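Translation initiation factor 4E (Ascaris suum, PDB 3M94) binds the methylated guanosine cap at the 5' end of messenger RNA, here the trimethylated m2,2,7G form, and thereby probably helps to initiate translation. Local coordinates at residues A[131-136]-A[140-145]. Residues are numbered along the deposited sequence; the frame is centred on the assembly and turned at random.
Sequences LWTRDS and DVNLRI
The buried carboxamide of N142 bonds the last residue of strand 127-133, T133, through OD1 and the following loop residue, D135, through ND2, an instructive case of one amide joining a helix to the chain that leads into it. Its ND2 donates to the backbone O of D135 at 2.9 Å, with an N-H...O angle of 158° and the acceptor close to the amide plane. Its OD1 accepts the hydroxyl OG1 of T133 at 3.0 Å, a bond that arrives less squarely, since the donor is tilted 35° from the carbonyl plane. One bond uses the oxygen and the other the nitrogen, so the two limit rotation of the amide and distinguish its oxygen from its nitrogen. In N142, CG lies anti to the carbonyl carbon, which sends the amide out from the helix toward T133 and D135. The T133 hydroxyl is turned to the amide, and its methyl CG2 points to I145. The same hydroxyl also bonds to Y163 OH on strand 161-165, so this polar cluster ties the helix to two strands.

Three residues on, I145 continues the contact without polar groups. Its CD1 meets T133 CG2 tip to tip at 3.9 Å, and its CG2 touches L131 CD2 at 3.5 Å, the two side chains crossing at about a right angle. L131 and I145 both also rest on I115 of the neighbouring strand 115-121, which extends this apolar packing onto the adjacent strand.

Strand 131-133 and helix 140-145 run nearly antiparallel, at 163°, with their axes 10.6 Å apart. The contact is packing away from the cap pocket, the L131 side chain lying about 14 Å from the cap analogue. Such a tight strand-to-helix connection, folding a helix back over the strand before it, belongs to the eIF4E fold, whose curved antiparallel sheet is backed by helices.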
# COMPACT_ATOMS: atom_id res chain seq x y z
N LEU A 131 -4.12 -1.39 -0.08
CA LEU A 131 -4.14 0.04 -0.42
C LEU A 131 -5.24 0.69 0.40
O LEU A 131 -6.41 0.35 0.23
CB LEU A 131 -4.34 0.26 -1.93
CG LEU A 131 -4.41 1.70 -2.47
CD1 LEU A 131 -3.16 2.51 -2.15
CD2 LEU A 131 -4.65 1.69 -3.99
N TRP A 132 -4.87 1.62 1.26
CA TRP A 132 -5.80 2.32 2.17
C TRP A 132 -6.36 3.60 1.54
O TRP A 132 -5.60 4.42 1.03
CB TRP A 132 -5.10 2.70 3.49
CG TRP A 132 -4.77 1.56 4.41
CD1 TRP A 132 -4.52 0.26 4.06
CD2 TRP A 132 -4.59 1.63 5.83
NE1 TRP A 132 -4.22 -0.48 5.18
CE2 TRP A 132 -4.26 0.34 6.28
CE3 TRP A 132 -4.71 2.67 6.76
CZ2 TRP A 132 -4.03 0.05 7.62
CZ3 TRP A 132 -4.47 2.38 8.11
CH2 TRP A 132 -4.14 1.08 8.52
N THR A 133 -7.69 3.74 1.60
CA THR A 133 -8.39 4.93 1.11
C THR A 133 -9.15 5.61 2.26
O THR A 133 -9.42 4.98 3.28
CB THR A 133 -9.35 4.59 -0.05
OG1 THR A 133 -10.45 3.81 0.45
CG2 THR A 133 -8.63 3.81 -1.13
N ARG A 134 -9.51 6.89 2.08
CA ARG A 134 -10.02 7.67 3.21
C ARG A 134 -11.53 7.57 3.46
O ARG A 134 -11.98 7.93 4.54
CB ARG A 134 -9.53 9.13 3.18
CG ARG A 134 -10.02 9.99 2.04
CD ARG A 134 -9.66 11.47 2.28
NE ARG A 134 -8.24 11.76 2.04
CZ ARG A 134 -7.33 12.00 2.99
NH1 ARG A 134 -6.07 12.25 2.65
NH2 ARG A 134 -7.67 12.00 4.27
N ASP A 135 -12.30 7.06 2.50
CA ASP A 135 -13.75 6.97 2.65
C ASP A 135 -14.31 5.64 2.15
O ASP A 135 -14.37 5.38 0.94
CB ASP A 135 -14.44 8.15 1.95
CG ASP A 135 -15.95 8.22 2.26
OD1 ASP A 135 -16.54 7.26 2.82
OD2 ASP A 135 -16.56 9.26 1.92
N SER A 136 -14.75 4.81 3.09
CA SER A 136 -15.27 3.48 2.79
C SER A 136 -16.64 3.48 2.08
O SER A 136 -17.04 2.45 1.53
CB SER A 136 -15.37 2.67 4.08
OG SER A 136 -16.22 3.33 4.98
N ASP A 140 -18.10 4.25 -5.90
CA ASP A 140 -17.66 4.52 -7.27
C ASP A 140 -16.14 4.77 -7.32
O ASP A 140 -15.44 4.20 -8.16
CB ASP A 140 -18.42 5.71 -7.88
CG ASP A 140 -19.94 5.52 -7.83
OD1 ASP A 140 -20.47 5.02 -6.81
OD2 ASP A 140 -20.62 5.89 -8.81
N VAL A 141 -15.65 5.59 -6.40
CA VAL A 141 -14.24 5.93 -6.30
C VAL A 141 -13.41 4.69 -5.92
O VAL A 141 -12.38 4.40 -6.54
CB VAL A 141 -14.05 7.09 -5.27
CG1 VAL A 141 -12.60 7.19 -4.78
CG2 VAL A 141 -14.55 8.43 -5.85
N ASN A 142 -13.87 3.97 -4.90
CA ASN A 142 -13.20 2.76 -4.45
C ASN A 142 -13.14 1.67 -5.52
O ASN A 142 -12.08 1.07 -5.72
CB ASN A 142 -13.82 2.25 -3.14
CG ASN A 142 -13.44 3.14 -1.96
OD1 ASN A 142 -12.34 3.68 -1.90
ND2 ASN A 142 -14.37 3.32 -1.03
N LEU A 143 -14.23 1.46 -6.25
CA LEU A 143 -14.26 0.45 -7.30
C LEU A 143 -13.19 0.81 -8.31
O LEU A 143 -12.45 -0.05 -8.75
CB LEU A 143 -15.64 0.33 -7.97
CG LEU A 143 -15.79 -0.61 -9.17
CD1 LEU A 143 -15.45 -2.06 -8.81
CD2 LEU A 143 -17.19 -0.53 -9.84
N ARG A 144 -13.12 2.09 -8.65
CA ARG A 144 -12.20 2.52 -9.68
C ARG A 144 -10.75 2.33 -9.25
O ARG A 144 -9.91 1.84 -10.01
CB ARG A 144 -12.46 3.97 -10.08
CG ARG A 144 -11.61 4.42 -11.26
CD ARG A 144 -11.74 3.41 -12.40
NE ARG A 144 -10.99 3.79 -13.59
CZ ARG A 144 -10.49 2.92 -14.46
NH1 ARG A 144 -10.65 1.62 -14.26
NH2 ARG A 144 -9.82 3.35 -15.52
N ILE A 145 -10.46 2.72 -8.02
CA ILE A 145 -9.14 2.50 -7.45
C ILE A 145 -8.76 1.01 -7.52
O ILE A 145 -7.64 0.66 -7.88
CB ILE A 145 -9.06 3.06 -6.02
CG1 ILE A 145 -9.07 4.59 -6.06
CG2 ILE A 145 -7.80 2.57 -5.32
CD1 ILE A 145 -9.22 5.27 -4.72